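Local coordinates for lipolytic protein G-D-S-L family (PDB 4Q7Q) that is of undetermined function but, as a member of the GDSL-like lipase/acylhydrolase family of SGNH hydrolases, probably hydrolyses ester bonds, at residues L6-I11 against P42-I47; Y17-L22 against G32-L37. One frame throughout, in Å; residues are numbered along the deposited sequence. Where two conformers were deposited one is given.

Contact 1 of 2, residues L6-I11 against P42-I47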
ATOM      1  N   LEU A   6      -2.548  22.347   8.170  1.00 24.45           N
ATOM      2  CA  LEU A   6      -2.329  21.169   8.993  1.00 24.95           C
ATOM      3  C   LEU A   6      -1.162  20.359   8.449  1.00 24.10           C
ATOM      4  O   LEU A   6      -1.070  20.106   7.245  1.00 25.11           O
ATOM      5  CB  LEU A   6      -3.585  20.294   9.031  1.00 26.46           C
ATOM      6  CG  LEU A   6      -4.844  20.909   9.640  1.00 27.83           C
ATOM      7  CD1 LEU A   6      -6.029  19.971   9.452  1.00 28.31           C
ATOM      8  CD2 LEU A   6      -4.627  21.235  11.114  1.00 27.87           C
ATOM      9  N   THR A   7      -0.269  19.957   9.343  1.00 23.27           N
ATOM     10  CA  THR A   7       0.840  19.094   8.976  1.00 22.97           C
ATOM     11  C   THR A   7       0.372  17.643   9.033  1.00 21.84           C
ATOM     12  O   THR A   7      -0.153  17.189  10.050  1.00 22.88           O
ATOM     13  CB  THR A   7       2.051  19.303   9.903  1.00 24.81           C
ATOM     14  OG1 THR A   7       2.559  20.636   9.736  1.00 26.69           O
ATOM     15  CG2 THR A   7       3.154  18.304   9.582  1.00 26.74           C
ATOM     16  N   TRP A   8       0.559  16.934   7.927  1.00 20.17           N
ATOM     17  CA  TRP A   8       0.110  15.557   7.781  1.00 18.53           C
ATOM     18  C   TRP A   8       1.299  14.653   7.505  1.00 18.78           C
ATOM     19  O   TRP A   8       1.936  14.770   6.460  1.00 20.41           O
ATOM     20  CB  TRP A   8      -0.889  15.467   6.624  1.00 18.70           C
ATOM     21  CG  TRP A   8      -1.130  14.080   6.074  1.00 18.05           C
ATOM     22  CD1 TRP A   8      -1.182  12.903   6.774  1.00 16.99           C
ATOM     23  CD2 TRP A   8      -1.329  13.739   4.700  1.00 17.89           C
ATOM     24  NE1 TRP A   8      -1.423  11.856   5.915  1.00 17.95           N
ATOM     25  CE2 TRP A   8      -1.508  12.343   4.635  1.00 16.93           C
ATOM     26  CE3 TRP A   8      -1.374  14.480   3.513  1.00 18.44           C
ATOM     27  CZ2 TRP A   8      -1.727  11.673   3.432  1.00 18.22           C
ATOM     28  CZ3 TRP A   8      -1.596  13.816   2.321  1.00 19.39           C
ATOM     29  CH2 TRP A   8      -1.775  12.426   2.290  1.00 18.91           C
ATOM     30  N   VAL A   9       1.586  13.757   8.445  1.00 18.47           N
ATOM     31  CA  VAL A   9       2.635  12.761   8.269  1.00 17.87           C
ATOM     32  C   VAL A   9       2.021  11.494   7.685  1.00 16.03           C
ATOM     33  O   VAL A   9       1.121  10.891   8.284  1.00 17.34           O
ATOM     34  CB  VAL A   9       3.354  12.446   9.598  1.00 17.83           C
ATOM     35  CG1 VAL A   9       4.307  11.271   9.442  1.00 19.39           C
ATOM     36  CG2 VAL A   9       4.101  13.672  10.084  1.00 19.45           C
ATOM     37  N   ALA A  10       2.479  11.119   6.493  1.00 15.60           N
ATOM     38  CA  ALA A  10       1.993   9.922   5.826  1.00 15.63           C
ATOM     39  C   ALA A  10       3.000   8.800   6.020  1.00 15.72           C
ATOM     40  O   ALA A  10       4.060   8.798   5.404  1.00 16.73           O
ATOM     41  CB  ALA A  10       1.772  10.193   4.340  1.00 16.37           C
ATOM     42  N   ILE A  11       2.666   7.854   6.891  1.00 15.35           N
ATOM     43  CA  ILE A  11       3.533   6.718   7.168  1.00 13.40           C
ATOM     44  C   ILE A  11       3.137   5.600   6.220  1.00 13.56           C
ATOM     45  O   ILE A  11       1.948   5.308   6.047  1.00 15.46           O
ATOM     46  CB  ILE A  11       3.388   6.255   8.636  1.00 14.95           C
ATOM     47  CG1 ILE A  11       3.831   7.381   9.569  1.00 16.39           C
ATOM     48  CG2 ILE A  11       4.187   4.968   8.909  1.00 16.65           C
ATOM     49  CD1 ILE A  11       3.554   7.124  11.019  1.00 16.91           C
ATOM     50  N   PRO A  42      -6.038  21.574  -0.004  1.00 20.58           N
ATOM     51  CA  PRO A  42      -4.777  22.317  -0.128  1.00 21.00           C
ATOM     52  C   PRO A  42      -4.172  22.788   1.189  1.00 20.47           C
ATOM     53  O   PRO A  42      -3.006  23.186   1.213  1.00 23.09           O
ATOM     54  CB  PRO A  42      -5.147  23.502  -1.027  1.00 20.89           C
ATOM     55  CG  PRO A  42      -6.634  23.658  -0.894  1.00 20.08           C
ATOM     56  CD  PRO A  42      -7.152  22.247  -0.696  1.00 19.97           C
ATOM     57  N   ASN A  43      -4.942  22.734   2.268  1.00 21.44           N
ATOM     58  CA  ASN A  43      -4.418  23.084   3.585  1.00 21.28           C
ATOM     59  C   ASN A  43      -3.644  21.944   4.253  1.00 21.44           C
ATOM     60  O   ASN A  43      -3.037  22.140   5.311  1.00 21.90           O
ATOM     61  CB  ASN A  43      -5.549  23.538   4.505  1.00 21.41           C
ATOM     62  CG  ASN A  43      -6.609  22.471   4.686  1.00 21.61           C
ATOM     63  OD1 ASN A  43      -7.129  21.924   3.712  1.00 22.63           O
ATOM     64  ND2 ASN A  43      -6.923  22.157   5.935  1.00 22.24           N
ATOM     65  N   LEU A  44      -3.672  20.760   3.646  1.00 21.64           N
ATOM     66  CA  LEU A  44      -2.981  19.599   4.201  1.00 21.90           C
ATOM     67  C   LEU A  44      -1.569  19.531   3.632  1.00 22.06           C
ATOM     68  O   LEU A  44      -1.382  19.370   2.424  1.00 22.12           O
ATOM     69  CB  LEU A  44      -3.757  18.315   3.891  1.00 23.91           C
ATOM     70  CG  LEU A  44      -4.824  17.852   4.894  1.00 26.34           C
ATOM     71  CD1 LEU A  44      -4.181  17.297   6.169  1.00 26.85           C
ATOM     72  CD2 LEU A  44      -5.800  18.968   5.226  1.00 27.11           C
ATOM     73  N   LYS A  45      -0.581  19.673   4.507  1.00 22.18           N
ATOM     74  CA  LYS A  45       0.814  19.730   4.098  1.00 21.77           C
ATOM     75  C   LYS A  45       1.504  18.418   4.424  1.00 20.52           C
ATOM     76  O   LYS A  45       1.804  18.141   5.590  1.00 21.45           O
ATOM     77  CB  LYS A  45       1.514  20.878   4.821  1.00 21.66           C
ATOM     78  CG  LYS A  45       0.814  22.210   4.646  1.00 23.33           C
ATOM     79  CD  LYS A  45       0.847  22.677   3.196  1.00 24.31           C
ATOM     80  CE  LYS A  45       0.185  24.038   3.051  1.00 24.97           C
ATOM     81  NZ  LYS A  45       0.381  24.588   1.685  1.00 24.59           N
ATOM     82  N   TYR A  46       1.763  17.615   3.399  1.00 20.77           N
ATOM     83  CA  TYR A  46       2.266  16.267   3.634  1.00 19.81           C
ATOM     84  C   TYR A  46       3.741  16.184   3.977  1.00 18.65           C
ATOM     85  O   TYR A  46       4.566  16.982   3.517  1.00 19.42           O
ATOM     86  CB  TYR A  46       1.922  15.307   2.482  1.00 19.75           C
ATOM     87  CG  TYR A  46       2.764  15.425   1.221  1.00 19.43           C
ATOM     88  CD1 TYR A  46       4.055  14.898   1.155  1.00 19.24           C
ATOM     89  CD2 TYR A  46       2.242  16.008   0.072  1.00 19.93           C
ATOM     90  CE1 TYR A  46       4.819  14.998   0.000  1.00 19.94           C
ATOM     91  CE2 TYR A  46       2.992  16.092  -1.097  1.00 19.98           C
ATOM     92  CZ  TYR A  46       4.281  15.595  -1.124  1.00 20.45           C
ATOM     93  OH  TYR A  46       5.015  15.682  -2.291  1.00 20.96           O
ATOM     94  N   ILE A  47       4.049  15.195   4.804  1.00 18.33           N
ATOM     95  CA  ILE A  47       5.411  14.772   5.040  1.00 17.66           C
ATOM     96  C   ILE A  47       5.453  13.305   4.660  1.00 17.40           C
ATOM     97  O   ILE A  47       4.676  12.499   5.173  1.00 18.16           O
ATOM     98  CB  ILE A  47       5.795  14.965   6.506  1.00 19.65           C
ATOM     99  CG1 ILE A  47       5.890  16.459   6.801  1.00 22.12           C
ATOM    100  CG2 ILE A  47       7.111  14.268   6.818  1.00 20.35           C
ATOM    101  CD1 ILE A  47       6.124  16.773   8.247  1.00 24.99           C
TER
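The indole of Trp8 and the side chain of Tyr46 start from a bridged parallel pair on one face of the sheet and slant across each other, the ring carbon Trp8 CE3 lying 3.6 Å from Tyr46 CB. The first torsion of Trp8 (chi1 162°) sets the indole opposite its backbone N, and the ring runs forward along its own strand until Ala10 CB lies against one face. The phenol of Tyr46 instead leads away from 6-11, toward Asp20. Leu44 CD1 fills in at the root of the indole, 3.8 Å from Trp8 CB. On the face of Thr7 and Val9, the CD1 tip of Ile47 reaches Thr7 CG2 at 3.6 Å and Val9 CG2 at 4.1 Å, bridging two side chains that follow each other on that face of the neighbouring strand. Five backbone hydrogen bonds tie the strands in parallel register, from Leu6 N to Asn43 O (2.9 Å) as far as Ala10 N to Ile47 O (2.9 Å). Between them, Trp8 O accepts the N-H of Ile47, 2.7 Å from Ile47 N, and also receives a CA-H contact from Tyr46. Trp8 NE1 bonds to Ser75, and Phe255 meets the indole edge-to-face. The chemistry is thus a polar backbone ladder flanked by apolar side chains, with the buried indole N-H satisfied from strand 73-77 next door.

Contact 2 of 2, residues Y17-L22 against G32-L37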
ATOM      1  N   TYR A  17       6.015   6.101  -0.374  1.00 14.19           N
ATOM      2  CA  TYR A  17       7.342   6.550  -0.791  1.00 14.68           C
ATOM      3  C   TYR A  17       7.378   7.117  -2.216  1.00 15.26           C
ATOM      4  O   TYR A  17       7.957   8.184  -2.464  1.00 16.80           O
ATOM      5  CB  TYR A  17       8.308   5.371  -0.685  1.00 15.42           C
ATOM      6  CG  TYR A  17       9.683   5.610  -1.280  1.00 15.70           C
ATOM      7  CD1 TYR A  17      10.702   6.180  -0.522  1.00 18.20           C
ATOM      8  CD2 TYR A  17       9.969   5.228  -2.590  1.00 17.07           C
ATOM      9  CE1 TYR A  17      11.964   6.383  -1.060  1.00 19.18           C
ATOM     10  CE2 TYR A  17      11.216   5.424  -3.136  1.00 17.87           C
ATOM     11  CZ  TYR A  17      12.216   6.002  -2.368  1.00 19.65           C
ATOM     12  OH  TYR A  17      13.465   6.200  -2.913  1.00 23.55           O
ATOM     13  N   LEU A  18       6.742   6.404  -3.144  1.00 14.72           N
ATOM     14  CA  LEU A  18       6.848   6.714  -4.563  1.00 15.59           C
ATOM     15  C   LEU A  18       6.215   8.043  -4.957  1.00 15.70           C
ATOM     16  O   LEU A  18       6.463   8.531  -6.057  1.00 17.14           O
ATOM     17  CB  LEU A  18       6.244   5.585  -5.403  1.00 15.26           C
ATOM     18  CG  LEU A  18       7.073   4.298  -5.418  1.00 16.61           C
ATOM     19  CD1 LEU A  18       6.271   3.106  -5.980  1.00 17.18           C
ATOM     20  CD2 LEU A  18       8.390   4.509  -6.170  1.00 17.84           C
ATOM     21  N   ASN A  19       5.402   8.621  -4.072  1.00 16.07           N
ATOM     22  CA  ASN A  19       4.805   9.931  -4.330  1.00 17.30           C
ATOM     23  C   ASN A  19       5.856  10.963  -4.722  1.00 18.19           C
ATOM     24  O   ASN A  19       5.604  11.843  -5.548  1.00 18.90           O
ATOM     25  CB  ASN A  19       4.034  10.427  -3.105  1.00 17.02           C
ATOM     26  CG  ASN A  19       3.314  11.737  -3.364  1.00 16.58           C
ATOM     27  OD1 ASN A  19       2.204  11.755  -3.896  1.00 16.95           O
ATOM     28  ND2 ASN A  19       3.946  12.846  -2.993  1.00 17.70           N
ATOM     29  N   ASP A  20       7.041  10.834  -4.135  1.00 18.72           N
ATOM     30  CA  ASP A  20       8.091  11.824  -4.338  1.00 18.05           C
ATOM     31  C   ASP A  20       9.302  11.282  -5.080  1.00 19.93           C
ATOM     32  O   ASP A  20      10.354  11.919  -5.121  1.00 22.22           O
ATOM     33  CB  ASP A  20       8.473  12.459  -3.004  1.00 19.39           C
ATOM     34  CG  ASP A  20       7.325  13.245  -2.414  1.00 20.52           C
ATOM     35  OD1 ASP A  20       6.470  12.626  -1.748  1.00 18.99           O
ATOM     36  OD2 ASP A  20       7.249  14.474  -2.664  1.00 21.92           O
ATOM     37  N   HIS A  21       9.135  10.107  -5.675  1.00 19.72           N
ATOM     38  CA  HIS A  21      10.203   9.460  -6.427  1.00 20.17           C
ATOM     39  C   HIS A  21       9.620   8.821  -7.667  1.00 20.17           C
ATOM     40  O   HIS A  21       9.705   7.606  -7.856  1.00 20.23           O
ATOM     41  CB  HIS A  21      10.924   8.431  -5.560  1.00 22.16           C
ATOM     42  CG  HIS A  21      11.545   9.029  -4.343  1.00 23.69           C
ATOM     43  ND1 HIS A  21      12.686   9.802  -4.397  1.00 24.93           N
ATOM     44  CD2 HIS A  21      11.159   9.017  -3.046  1.00 24.42           C
ATOM     45  CE1 HIS A  21      12.989  10.218  -3.181  1.00 25.48           C
ATOM     46  NE2 HIS A  21      12.075   9.759  -2.344  1.00 25.30           N
ATOM     47  N   LEU A  22       9.026   9.653  -8.516  1.00 21.73           N
ATOM     48  CA  LEU A  22       8.317   9.153  -9.684  1.00 22.36           C
ATOM     49  C   LEU A  22       9.250   8.509 -10.707  1.00 22.35           C
ATOM     50  O   LEU A  22       8.815   7.684 -11.501  1.00 23.55           O
ATOM     51  CB  LEU A  22       7.475  10.261 -10.316  1.00 22.93           C
ATOM     52  CG  LEU A  22       6.452  10.860  -9.345  1.00 25.26           C
ATOM     53  CD1 LEU A  22       5.774  12.072  -9.948  1.00 27.41           C
ATOM     54  CD2 LEU A  22       5.422   9.815  -8.932  1.00 24.76           C
ATOM     55  N   GLY A  32       1.429  11.124  -7.331  1.00 18.87           N
ATOM     56  CA  GLY A  32       1.137  10.126  -6.314  1.00 17.21           C
ATOM     57  C   GLY A  32      -0.043  10.521  -5.444  1.00 17.05           C
ATOM     58  O   GLY A  32      -0.629  11.583  -5.634  1.00 17.68           O
ATOM     59  N   TYR A  33      -0.395   9.686  -4.472  1.00 15.33           N
ATOM     60  CA  TYR A  33      -1.620   9.956  -3.713  1.00 16.01           C
ATOM     61  C   TYR A  33      -1.491  11.087  -2.686  1.00 16.44           C
ATOM     62  O   TYR A  33      -2.495  11.706  -2.331  1.00 17.70           O
ATOM     63  CB  TYR A  33      -2.224   8.674  -3.101  1.00 16.54           C
ATOM     64  CG  TYR A  33      -1.626   8.241  -1.781  1.00 16.01           C
ATOM     65  CD1 TYR A  33      -2.127   8.725  -0.573  1.00 16.90           C
ATOM     66  CD2 TYR A  33      -0.582   7.326  -1.735  1.00 16.45           C
ATOM     67  CE1 TYR A  33      -1.592   8.328   0.629  1.00 15.99           C
ATOM     68  CE2 TYR A  33      -0.037   6.927  -0.526  1.00 16.59           C
ATOM     69  CZ  TYR A  33      -0.547   7.423   0.650  1.00 15.99           C
ATOM     70  OH  TYR A  33       0.013   7.032   1.842  1.00 15.65           O
ATOM     71  N   LEU A  34      -0.273  11.372  -2.226  1.00 16.58           N
ATOM     72  CA  LEU A  34      -0.072  12.504  -1.308  1.00 16.43           C
ATOM     73  C   LEU A  34      -0.287  13.819  -2.045  1.00 17.73           C
ATOM     74  O   LEU A  34      -0.975  14.730  -1.557  1.00 18.08           O
ATOM     75  CB  LEU A  34       1.340  12.509  -0.708  1.00 16.65           C
ATOM     76  CG  LEU A  34       1.882  11.205  -0.111  1.00 16.89           C
ATOM     77  CD1 LEU A  34       3.251  11.440   0.539  1.00 16.91           C
ATOM     78  CD2 LEU A  34       0.914  10.603   0.884  1.00 17.58           C
ATOM     79  N   THR A  35       0.316  13.910  -3.226  1.00 17.93           N
ATOM     80  CA  THR A  35       0.179  15.078  -4.092  1.00 18.06           C
ATOM     81  C   THR A  35      -1.285  15.301  -4.448  1.00 17.85           C
ATOM     82  O   THR A  35      -1.795  16.414  -4.348  1.00 19.62           O
ATOM     83  CB  THR A  35       1.028  14.903  -5.363  1.00 18.58           C
ATOM     84  OG1 THR A  35       2.408  14.801  -4.989  1.00 19.82           O
ATOM     85  CG2 THR A  35       0.837  16.068  -6.344  1.00 18.66           C
ATOM     86  N   ARG A  36      -1.974  14.231  -4.833  1.00 17.89           N
ATOM     87  CA  ARG A  36      -3.376  14.342  -5.212  0.81 17.87           C
ATOM     88  C   ARG A  36      -4.273  14.703  -4.028  1.00 19.35           C
ATOM     89  O   ARG A  36      -5.216  15.477  -4.182  1.00 20.68           O
ATOM     90  CB  ARG A  36      -3.848  13.062  -5.886  0.81 18.03           C
ATOM     91  CG  ARG A  36      -3.151  12.794  -7.202  0.81 19.72           C
ATOM     92  CD  ARG A  36      -3.603  11.469  -7.827  0.81 21.98           C
ATOM     93  NE  ARG A  36      -2.919  11.215  -9.093  0.81 22.35           N
ATOM     94  CZ  ARG A  36      -3.268  11.772 -10.247  0.81 25.67           C
ATOM     95  NH1 ARG A  36      -2.585  11.506 -11.351  0.81 26.26           N
ATOM     96  NH2 ARG A  36      -4.305  12.598 -10.298  0.81 28.63           N
ATOM     97  N   LEU A  37      -3.984  14.149  -2.850  1.00 18.47           N
ATOM     98  CA  LEU A  37      -4.740  14.517  -1.652  1.00 19.14           C
ATOM     99  C   LEU A  37      -4.625  16.021  -1.421  1.00 18.73           C
ATOM    100  O   LEU A  37      -5.621  16.707  -1.182  1.00 19.46           O
ATOM    101  CB  LEU A  37      -4.243  13.749  -0.415  1.00 18.57           C
ATOM    102  CG  LEU A  37      -4.962  13.936   0.937  1.00 19.74           C
ATOM    103  CD1 LEU A  37      -4.660  15.285   1.650  1.00 18.94           C
ATOM    104  CD2 LEU A  37      -6.464  13.738   0.781  1.00 21.86           C
TER
HETATM  105  O   HOH W   1       3.546  13.054  -6.652  1.00 18.82           O
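Gly32, at the N-cap position of helix 33-40, lies against the amide of Asn19, whose OD1 is 3.0 Å from Gly32 C; the glycine N donates to a water at 2.9 Å. Next comes Tyr33, whose side chain sets out away from 17-22 and whose hydroxyl bonds to Thr16. Leu34 then crosses the Asn19 side chain obliquely, its CB 3.4 Å from Asn19 CG, and so packs apolar carbon against the amide. At Thr35 a direct hydrogen bond forms: Thr35 N donates to Asn19 OD1 at 2.9 Å and 170°, tilted 26° from the plane of the amide carbonyl. Asn19 reaches it with CG anti to the backbone N (chi1 -176°), while its ND2 donates to Asp20 OD1 at 2.8 Å, straight in its own amide plane but from above the carboxylate plane, a second bond that fixes how the amide is turned; Asp20 OD2 is held by Tyr46. Thr35 OG1 also meets the water, 2.7 Å from it, and the water in turn donates to Asn19 O at 2.6 Å. A side-chain oxygen accepting a first-turn N-H resembles helix capping, supplied here from the loop after helix 14-17, while Gly32 holds the N-cap position itself.

Helix 33-40 leads directly into strand 44-50, so contact 2 holds the start of the helix and contact 1 docks the strand that follows it, at one margin of the five-stranded parallel sheet. Contact 1 relies on regular backbone pairing and apolar side chains; contact 2 is smaller, gathered round one side-chain amide and a bridging water. Both are partly buried, each mixing interior with surface residues, but contact 2 lies nearer the centre of the chain. They meet where Tyr46 OH approaches Asp20 OD2 at 2.6 Å, and where Trp8 CH2 packs 3.5 Å from Leu34 CD2, joining helix to sheet as in the layered alpha/beta fold of SGNH hydrolases.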